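Local structure of metallophosphoesterase (Sphaerobacter thermophilus, 3RQZ) at residues L35-G40 against I62-W67; L7-V12 against G189-P194; D112-H117 against P139-P144. The protein is a zinc-binding member of the YfcE family of metallophosphoesterases and probably acts as a phosphatase, hydrolysing phosphate esters at a two-metal centre. One frame throughout, in Å; residues are numbered along the deposited sequence.

Contact 1 of 3, residues L35-G40 against I62-W67; sequences LGDIVG and IGNHDW. With ZN (zinc ion), chain D.
Two signature loops of the calcineurin-like phosphoesterases meet here beside the zinc site: the Gly-Asp loop, Gly36 and Asp37, and the Gly-Asn-His-Asp motif that opens helix 64-69, where Gly63, His65 and Asp66 do the touching. Asp37 splits its carboxylate between metal and helix, its CG lying beside the backbone N and opposite the carbonyl carbon (chi1 -82°), where both can be reached. Asp37 OD2 binds a zinc ion at 2.2 Å, a site completed by Asp11, His13, His152 and a water, and Asp37 also takes part in the second zinc site with His150. Asp37 OD1 accepts His65 N at 2.8 Å, on the syn side and 26° out of the carboxylate plane, so the helix start holds the oxygen of Asp37 that is not on this zinc ion. Asp66 returns the grip: its OD2 takes Gly63 N at 2.7 Å, the N-H of the N-cap residue, and more weakly Asp37 N, while its OD1 receives Val39 N at 3.3 Å. One carboxylate thus ties the helix start to the turn that carries Asp37. Glycines allow the close approach, since a beta carbon on Gly36 would run into the Ile62-Gly63 peptide and one on Gly63 into Asp37 OD1. His65 CB also lies 3.5 Å from Val39 O, and Asp37 OD1 sits at the edge of the His65 ring, in the ring plane.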
loop_
_atom_site.group_PDB
_atom_site.type_symbol
_atom_site.label_atom_id
_atom_site.label_comp_id
_atom_site.label_asym_id
_atom_site.label_seq_id
_atom_site.Cartn_x
_atom_site.Cartn_y
_atom_site.Cartn_z
ATOM N N LEU A 35 4.237 -1.399 -1.830
ATOM C CA LEU A 35 4.405 -1.781 -0.447
ATOM C C LEU A 35 3.497 -2.933 -0.018
ATOM O O LEU A 35 3.320 -3.179 1.171
ATOM C CB LEU A 35 4.212 -0.539 0.452
ATOM C CG LEU A 35 5.394 0.406 0.605
ATOM C CD1 LEU A 35 6.032 0.800 -0.733
ATOM C CD2 LEU A 35 5.013 1.696 1.453
ATOM N N GLY A 36 2.947 -3.676 -0.972
ATOM C CA GLY A 36 2.250 -4.914 -0.614
ATOM C C GLY A 36 0.762 -4.743 -0.432
ATOM O O GLY A 36 0.222 -3.626 -0.606
ATOM N N ASP A 37 0.095 -5.848 -0.068
ATOM C CA ASP A 37 -1.363 -5.930 -0.107
ATOM C C ASP A 37 -1.920 -5.554 -1.493
ATOM O O ASP A 37 -2.805 -4.706 -1.630
ATOM C CB ASP A 37 -2.020 -5.101 1.010
ATOM C CG ASP A 37 -2.063 -5.838 2.340
ATOM O OD1 ASP A 37 -1.554 -6.980 2.449
ATOM O OD2 ASP A 37 -2.595 -5.274 3.299
ATOM N N ILE A 38 -1.382 -6.229 -2.510
ATOM C CA ILE A 38 -1.891 -6.190 -3.856
ATOM C C ILE A 38 -3.291 -6.838 -3.962
ATOM O O ILE A 38 -4.090 -6.454 -4.806
ATOM C CB ILE A 38 -0.919 -6.948 -4.774
ATOM C CG1 ILE A 38 0.531 -6.470 -4.531
ATOM C CG2 ILE A 38 -1.284 -6.756 -6.208
ATOM C CD1 ILE A 38 1.622 -7.285 -5.307
ATOM N N VAL A 39 -3.564 -7.841 -3.122
ATOM C CA VAL A 39 -4.822 -8.594 -3.207
ATOM C C VAL A 39 -5.545 -8.486 -1.887
ATOM O O VAL A 39 -5.008 -7.924 -0.918
ATOM C CB VAL A 39 -4.595 -10.110 -3.553
ATOM C CG1 VAL A 39 -3.830 -10.284 -4.891
ATOM C CG2 VAL A 39 -3.828 -10.820 -2.403
ATOM N N GLY A 40 -6.747 -9.058 -1.844
ATOM C CA GLY A 40 -7.600 -9.039 -0.651
ATOM C C GLY A 40 -8.643 -7.951 -0.781
ATOM O O GLY A 40 -8.328 -6.849 -1.267
ATOM N N ILE A 62 5.937 -7.830 0.246
ATOM C CA ILE A 62 4.732 -8.604 0.469
ATOM C C ILE A 62 3.945 -7.911 1.582
ATOM O O ILE A 62 4.550 -7.323 2.502
ATOM C CB ILE A 62 5.091 -10.074 0.847
ATOM C CG1 ILE A 62 3.851 -10.934 0.934
ATOM C CG2 ILE A 62 5.851 -10.185 2.198
ATOM C CD1 ILE A 62 3.876 -12.077 -0.001
ATOM N N GLY A 63 2.611 -7.928 1.469
ATOM C CA GLY A 63 1.721 -7.481 2.559
ATOM C C GLY A 63 1.105 -8.665 3.298
ATOM O O GLY A 63 1.267 -9.827 2.871
ATOM N N ASN A 64 0.403 -8.400 4.406
ATOM C CA ASN A 64 -0.203 -9.501 5.176
ATOM C C ASN A 64 -1.300 -10.234 4.384
ATOM O O ASN A 64 -1.460 -11.473 4.490
ATOM C CB ASN A 64 -0.730 -8.997 6.543
ATOM C CG ASN A 64 -1.669 -7.791 6.408
ATOM O OD1 ASN A 64 -1.301 -6.767 5.835
ATOM N ND2 ASN A 64 -2.869 -7.902 6.977
ATOM N N HIS A 65 -2.070 -9.495 3.596
ATOM C CA HIS A 65 -3.102 -10.172 2.749
ATOM C C HIS A 65 -2.514 -11.051 1.643
ATOM O O HIS A 65 -3.029 -12.151 1.393
ATOM C CB HIS A 65 -4.123 -9.167 2.194
ATOM C CG HIS A 65 -5.040 -8.660 3.246
ATOM N ND1 HIS A 65 -6.312 -9.162 3.424
ATOM C CD2 HIS A 65 -4.844 -7.745 4.231
ATOM C CE1 HIS A 65 -6.875 -8.559 4.457
ATOM N NE2 HIS A 65 -6.009 -7.693 4.963
ATOM N N ASP A 66 -1.452 -10.575 0.981
ATOM C CA ASP A 66 -0.721 -11.404 0.009
ATOM C C ASP A 66 -0.221 -12.685 0.684
ATOM O O ASP A 66 -0.373 -13.776 0.130
ATOM C CB ASP A 66 0.488 -10.655 -0.630
ATOM C CG ASP A 66 0.173 -9.219 -1.020
ATOM O OD1 ASP A 66 -0.910 -8.998 -1.644
ATOM O OD2 ASP A 66 1.003 -8.307 -0.704
ATOM N N TRP A 67 0.393 -12.548 1.867
ATOM C CA TRP A 67 0.980 -13.682 2.596
ATOM C C TRP A 67 -0.097 -14.697 3.022
ATOM O O TRP A 67 0.102 -15.909 2.951
ATOM C CB TRP A 67 1.759 -13.131 3.819
ATOM C CG TRP A 67 2.475 -14.149 4.692
ATOM C CD1 TRP A 67 2.241 -14.390 6.038
ATOM C CD2 TRP A 67 3.554 -15.031 4.312
ATOM N NE1 TRP A 67 3.082 -15.384 6.492
ATOM C CE2 TRP A 67 3.911 -15.778 5.468
ATOM C CE3 TRP A 67 4.250 -15.259 3.116
ATOM C CZ2 TRP A 67 4.922 -16.756 5.453
ATOM C CZ3 TRP A 67 5.263 -16.258 3.100
ATOM C CH2 TRP A 67 5.591 -16.974 4.267
HETATM ZN ZN ZN D . -3.872 -3.467 3.529
HETATM O O HOH W 1 -5.241 -4.507 5.276
#

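Contact 2 of 3, residues L7-V12 against G189-P194. With ZN (zinc ion), chain D.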
loop_
_atom_site.group_PDB
_atom_site.type_symbol
_atom_site.label_atom_id
_atom_site.label_comp_id
_atom_site.label_asym_id
_atom_site.label_seq_id
_atom_site.Cartn_x
_atom_site.Cartn_y
_atom_site.Cartn_z
ATOM N N LEU A 7 6.866 6.659 -8.298
ATOM C CA LEU A 7 5.521 6.441 -7.786
ATOM C C LEU A 7 5.564 5.412 -6.654
ATOM O O LEU A 7 6.027 4.315 -6.842
ATOM C CB LEU A 7 4.574 6.015 -8.931
ATOM C CG LEU A 7 3.183 5.500 -8.525
ATOM C CD1 LEU A 7 2.344 6.583 -7.818
ATOM C CD2 LEU A 7 2.406 4.978 -9.721
ATOM N N ILE A 8 5.074 5.782 -5.484
ATOM C CA ILE A 8 5.007 4.862 -4.357
ATOM C C ILE A 8 3.556 4.533 -4.057
ATOM O O ILE A 8 2.748 5.438 -3.816
ATOM C CB ILE A 8 5.705 5.436 -3.092
ATOM C CG1 ILE A 8 7.169 5.822 -3.430
ATOM C CG2 ILE A 8 5.619 4.405 -1.918
ATOM C CD1 ILE A 8 7.966 6.355 -2.248
ATOM N N ILE A 9 3.224 3.240 -4.077
ATOM C CA ILE A 9 1.854 2.793 -3.849
ATOM C C ILE A 9 1.809 1.682 -2.811
ATOM O O ILE A 9 2.800 0.943 -2.601
ATOM C CB ILE A 9 1.122 2.290 -5.177
ATOM C CG1 ILE A 9 1.893 1.116 -5.847
ATOM C CG2 ILE A 9 0.876 3.474 -6.137
ATOM C CD1 ILE A 9 1.215 0.524 -7.093
ATOM N N SER A 10 0.659 1.557 -2.174
ATOM C CA SER A 10 0.442 0.520 -1.189
ATOM C C SER A 10 -1.030 0.160 -1.152
ATOM O O SER A 10 -1.896 0.987 -1.502
ATOM C CB SER A 10 0.899 0.999 0.196
ATOM O OG SER A 10 0.929 -0.072 1.124
ATOM N N ASP A 11 -1.312 -1.071 -0.734
ATOM C CA ASP A 11 -2.669 -1.478 -0.383
ATOM C C ASP A 11 -3.638 -1.287 -1.550
ATOM O O ASP A 11 -4.738 -0.734 -1.416
ATOM C CB ASP A 11 -3.121 -0.785 0.934
ATOM C CG ASP A 11 -2.196 -1.114 2.112
ATOM O OD1 ASP A 11 -2.309 -2.235 2.673
ATOM O OD2 ASP A 11 -1.339 -0.261 2.472
ATOM N N VAL A 12 -3.202 -1.762 -2.706
ATOM C CA VAL A 12 -4.035 -1.809 -3.896
ATOM C C VAL A 12 -5.280 -2.677 -3.633
ATOM O O VAL A 12 -6.404 -2.326 -4.019
ATOM C CB VAL A 12 -3.212 -2.311 -5.108
ATOM C CG1 VAL A 12 -4.139 -2.565 -6.319
ATOM C CG2 VAL A 12 -2.092 -1.273 -5.433
ATOM N N GLY A 189 -0.464 6.045 1.973
ATOM C CA GLY A 189 -1.913 5.725 2.062
ATOM C C GLY A 189 -2.220 4.511 1.184
ATOM O O GLY A 189 -1.298 3.839 0.694
ATOM N N ALA A 190 -3.500 4.225 0.977
ATOM C CA ALA A 190 -3.900 3.067 0.168
ATOM C C ALA A 190 -4.416 3.509 -1.166
ATOM O O ALA A 190 -5.190 4.471 -1.255
ATOM C CB ALA A 190 -4.967 2.253 0.842
ATOM N N VAL A 191 -3.981 2.808 -2.202
ATOM C CA VAL A 191 -4.603 2.958 -3.520
ATOM C C VAL A 191 -6.044 2.434 -3.504
ATOM O O VAL A 191 -6.950 3.060 -4.070
ATOM C CB VAL A 191 -3.837 2.157 -4.556
ATOM C CG1 VAL A 191 -4.678 1.962 -5.851
ATOM C CG2 VAL A 191 -2.424 2.836 -4.825
ATOM N N GLY A 192 -6.268 1.289 -2.861
ATOM C CA GLY A 192 -7.469 0.520 -3.164
ATOM C C GLY A 192 -8.514 0.464 -2.064
ATOM O O GLY A 192 -9.613 -0.027 -2.280
ATOM N N GLN A 193 -8.177 0.936 -0.864
ATOM C CA GLN A 193 -9.166 0.902 0.221
ATOM C C GLN A 193 -8.787 1.941 1.265
ATOM O O GLN A 193 -8.347 1.584 2.364
ATOM C CB GLN A 193 -9.271 -0.509 0.852
ATOM C CG GLN A 193 -10.552 -0.700 1.670
ATOM C CD GLN A 193 -10.398 -1.766 2.749
ATOM O OE1 GLN A 193 -9.493 -1.709 3.591
ATOM N NE2 GLN A 193 -11.283 -2.742 2.723
ATOM N N PRO A 194 -8.928 3.244 0.925
ATOM C CA PRO A 194 -8.519 4.247 1.913
ATOM C C PRO A 194 -9.416 4.179 3.160
ATOM O O PRO A 194 -10.589 3.807 3.048
ATOM C CB PRO A 194 -8.687 5.582 1.181
ATOM C CG PRO A 194 -9.703 5.293 0.026
ATOM C CD PRO A 194 -9.445 3.829 -0.330
HETATM ZN ZN ZN D . -3.872 -3.467 3.529
HETATM O O HOH W 2 -0.699 4.086 -1.938
HETATM O O HOH W 1 -5.241 -4.507 5.276
#
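The carbonyl oxygen of Ser10 is gripped from the loop 189-194 by two neighbouring groups. Val191 N donates to Ser10 O at 2.9 Å, almost straight at the hydrogen (168°) and end-on to the carbonyl, and the CA-H of Ala190 adds a C-H...O contact to the same oxygen. One residue along, Gly192 N reaches Asp11 O, also at 2.9 Å, but from a position tilted 30° out of the carbonyl plane. Next, the CA-H of Gly192 makes a nearly straight C-H...O contact with Val12 O, CA to O 3.2 Å. A beta carbon on Gly192 would drive straight into that oxygen, which explains the bare backbone. Val191 packs against both Ile9 and Val12: its CG2, anti to its own carbonyl carbon, presses on CB and CG2 of Ile9 at the end of strand 6-9, while its CB lies beside Val12 CG2, the two valines pointing the same way. A water accepts the N-H of Ser10 and sits 2.7 Å from Gly189 O, at the near end of the loop. The CB atoms of Asp11 and Ala190 touch at 3.6 Å, and beyond them the Asp11 carboxylate is fixed at both oxygens. Asp11 OD1 binds zinc at 2.2 Å, and Asp11 OD2 takes Ser10 OG at 2.6 Å from above the carboxylate plane, and His150 N as well. Asp11 and His13 form the Asp-X-His motif of metallophosphoesterases, set where the loops following strands 6-9 and 184-188, one from each sheet, converge on the metals.

Contact 3 of 3, residues D112-H117 against P139-P144; sequences DWTVVH and PAFDTP
Thr114 and Thr143 bring their hydroxyls together through their first torsions, the side chains crossing obliquely. On Thr143, OG1 is swung between the backbone N and the carbonyl carbon (chi1 49°); on Thr114 it lies beside the N, opposite the carbonyl carbon (chi1 -63°). The OG1 atoms of Thr114 and Thr143 come to 2.8 Å, a probable hydrogen bond from Thr114, whose proton has another acceptor within reach. Thr114 OG1 also meets a water at 2.8 Å, and this water donates to Asp142 OD1. Thr143 OG1 is bonded in addition to Leu145 O, at the start of strand 145-147, the parallel neighbour of strand 113-116. Carbon packs round the hydroxyl: Thr143 CG2 lies 3.6 Å from Thr114 OG1, and Phe141 CB comes near the same oxygen. Further out, the Pro144 ring slants across Asp112, its CD 3.3 Å from Asp112 O and its CG 3.6 Å from Asp112 OD1. Arg183 bonds to Phe141 O and Thr143 O. With an alanine here in place of Thr143, the Thr114 hydroxyl would probably lose its direct tie to the loop, keeping the water, and Leu145 O would probably lose the hydroxyl bond. Two threonine hydroxyls and one water, rather than backbone-to-backbone bonds, therefore make the polar tie between these two segments, which rests on side-chain chemistry.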
loop_
_atom_site.group_PDB
_atom_site.type_symbol
_atom_site.label_atom_id
_atom_site.label_comp_id
_atom_site.label_asym_id
_atom_site.label_seq_id
_atom_site.Cartn_x
_atom_site.Cartn_y
_atom_site.Cartn_z
ATOM N N ASP A 112 19.369 5.201 0.566
ATOM C CA ASP A 112 18.721 6.020 1.607
ATOM C C ASP A 112 17.324 5.556 2.035
ATOM O O ASP A 112 16.650 6.254 2.798
ATOM C CB ASP A 112 18.672 7.477 1.163
ATOM C CG ASP A 112 20.023 8.148 1.220
ATOM O OD1 ASP A 112 20.960 7.597 1.864
ATOM O OD2 ASP A 112 20.146 9.240 0.614
ATOM N N TRP A 113 16.868 4.394 1.573
ATOM C CA TRP A 113 15.516 3.975 1.978
ATOM C C TRP A 113 15.342 2.529 2.383
ATOM O O TRP A 113 16.019 1.663 1.889
ATOM C CB TRP A 113 14.457 4.355 0.929
ATOM C CG TRP A 113 14.847 4.051 -0.472
ATOM C CD1 TRP A 113 14.687 2.866 -1.132
ATOM C CD2 TRP A 113 15.455 4.965 -1.408
ATOM N NE1 TRP A 113 15.173 2.981 -2.433
ATOM C CE2 TRP A 113 15.641 4.260 -2.624
ATOM C CE3 TRP A 113 15.873 6.300 -1.327
ATOM C CZ2 TRP A 113 16.225 4.853 -3.761
ATOM C CZ3 TRP A 113 16.452 6.898 -2.459
ATOM C CH2 TRP A 113 16.615 6.167 -3.663
ATOM N N THR A 114 14.409 2.309 3.310
ATOM C CA THR A 114 13.992 0.994 3.730
ATOM C C THR A 114 12.513 0.968 3.409
ATOM O O THR A 114 11.816 2.003 3.591
ATOM C CB THR A 114 14.217 0.801 5.251
ATOM O OG1 THR A 114 15.626 0.898 5.530
ATOM C CG2 THR A 114 13.667 -0.559 5.712
ATOM N N VAL A 115 12.025 -0.177 2.899
ATOM C CA VAL A 115 10.608 -0.293 2.517
ATOM C C VAL A 115 10.036 -1.607 3.074
ATOM O O VAL A 115 10.631 -2.689 2.869
ATOM C CB VAL A 115 10.429 -0.289 0.978
ATOM C CG1 VAL A 115 8.887 -0.459 0.629
ATOM C CG2 VAL A 115 11.027 0.993 0.354
ATOM N N VAL A 116 8.929 -1.495 3.811
ATOM C CA VAL A 116 8.212 -2.623 4.403
ATOM C C VAL A 116 6.708 -2.338 4.294
ATOM O O VAL A 116 6.268 -1.204 4.050
ATOM C CB VAL A 116 8.548 -2.825 5.921
ATOM C CG1 VAL A 116 10.010 -3.323 6.115
ATOM C CG2 VAL A 116 8.321 -1.494 6.719
ATOM N N HIS A 117 5.906 -3.377 4.474
ATOM C CA HIS A 117 4.489 -3.186 4.435
ATOM C C HIS A 117 3.978 -2.536 5.720
ATOM O O HIS A 117 3.121 -1.661 5.683
ATOM C CB HIS A 117 3.792 -4.540 4.260
ATOM C CG HIS A 117 2.304 -4.421 4.233
ATOM N ND1 HIS A 117 1.645 -3.791 3.202
ATOM C CD2 HIS A 117 1.349 -4.824 5.110
ATOM C CE1 HIS A 117 0.342 -3.810 3.444
ATOM N NE2 HIS A 117 0.137 -4.439 4.593
ATOM N N PRO A 139 14.759 3.296 15.637
ATOM C CA PRO A 139 15.968 2.466 15.823
ATOM C C PRO A 139 15.988 1.179 14.991
ATOM O O PRO A 139 17.062 0.580 14.826
ATOM C CB PRO A 139 15.951 2.124 17.327
ATOM C CG PRO A 139 14.999 3.130 17.964
ATOM C CD PRO A 139 13.963 3.392 16.876
ATOM N N ALA A 140 14.828 0.779 14.465
ATOM C CA ALA A 140 14.676 -0.469 13.701
ATOM C C ALA A 140 15.053 -0.386 12.197
ATOM O O ALA A 140 15.034 -1.392 11.490
ATOM C CB ALA A 140 13.244 -1.055 13.879
ATOM N N PHE A 141 15.373 0.809 11.704
ATOM C CA PHE A 141 15.947 0.949 10.374
ATOM C C PHE A 141 17.099 1.933 10.465
ATOM O O PHE A 141 17.119 2.769 11.370
ATOM C CB PHE A 141 14.901 1.349 9.313
ATOM C CG PHE A 141 14.384 2.762 9.444
ATOM C CD1 PHE A 141 13.384 3.078 10.365
ATOM C CD2 PHE A 141 14.903 3.776 8.631
ATOM C CE1 PHE A 141 12.875 4.400 10.467
ATOM C CE2 PHE A 141 14.423 5.094 8.720
ATOM C CZ PHE A 141 13.408 5.418 9.654
ATOM N N ASP A 142 18.047 1.830 9.540
ATOM C CA ASP A 142 19.292 2.583 9.616
ATOM C C ASP A 142 19.534 3.435 8.347
ATOM O O ASP A 142 20.655 3.786 8.020
ATOM C CB ASP A 142 20.458 1.614 9.886
ATOM C CG ASP A 142 20.552 0.484 8.844
ATOM O OD1 ASP A 142 19.808 0.495 7.841
ATOM O OD2 ASP A 142 21.390 -0.434 9.022
ATOM N N THR A 143 18.466 3.748 7.628
ATOM C CA THR A 143 18.565 4.609 6.469
ATOM C C THR A 143 17.875 5.940 6.836
ATOM O O THR A 143 17.139 5.998 7.808
ATOM C CB THR A 143 17.842 3.981 5.275
ATOM O OG1 THR A 143 16.533 3.555 5.689
ATOM C CG2 THR A 143 18.615 2.774 4.759
ATOM N N PRO A 144 18.111 7.002 6.056
ATOM C CA PRO A 144 17.387 8.243 6.295
ATOM C C PRO A 144 15.873 8.066 6.227
ATOM O O PRO A 144 15.162 8.683 7.007
ATOM C CB PRO A 144 17.875 9.142 5.155
ATOM C CG PRO A 144 19.219 8.608 4.820
ATOM C CD PRO A 144 19.057 7.136 4.934
HETATM O O HOH W 3 17.222 -0.402 7.355
#

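Contacts 1 and 2 are neighbours, their centres about 11 Å apart, and they share the zinc ion and its water; the centre of contact 3 lies about 19 Å from each. Along the chain, 7-12 and 189-194 close a long loop that holds both other contacts, contact 1 before contact 3. Strand 6-9 belongs to the six-stranded sheet that also contains strand 31-34, which leads into 35-40, whereas strands 113-116 and 184-188 lie in the five-stranded one. His117 links the two sheets' loops: its ND1 bonds to Leu35 O and its ring approaches Asp37 and Asp11. The touching part of contact 3 lies away from the metals, while the far end of 112-117 reaches them through His117.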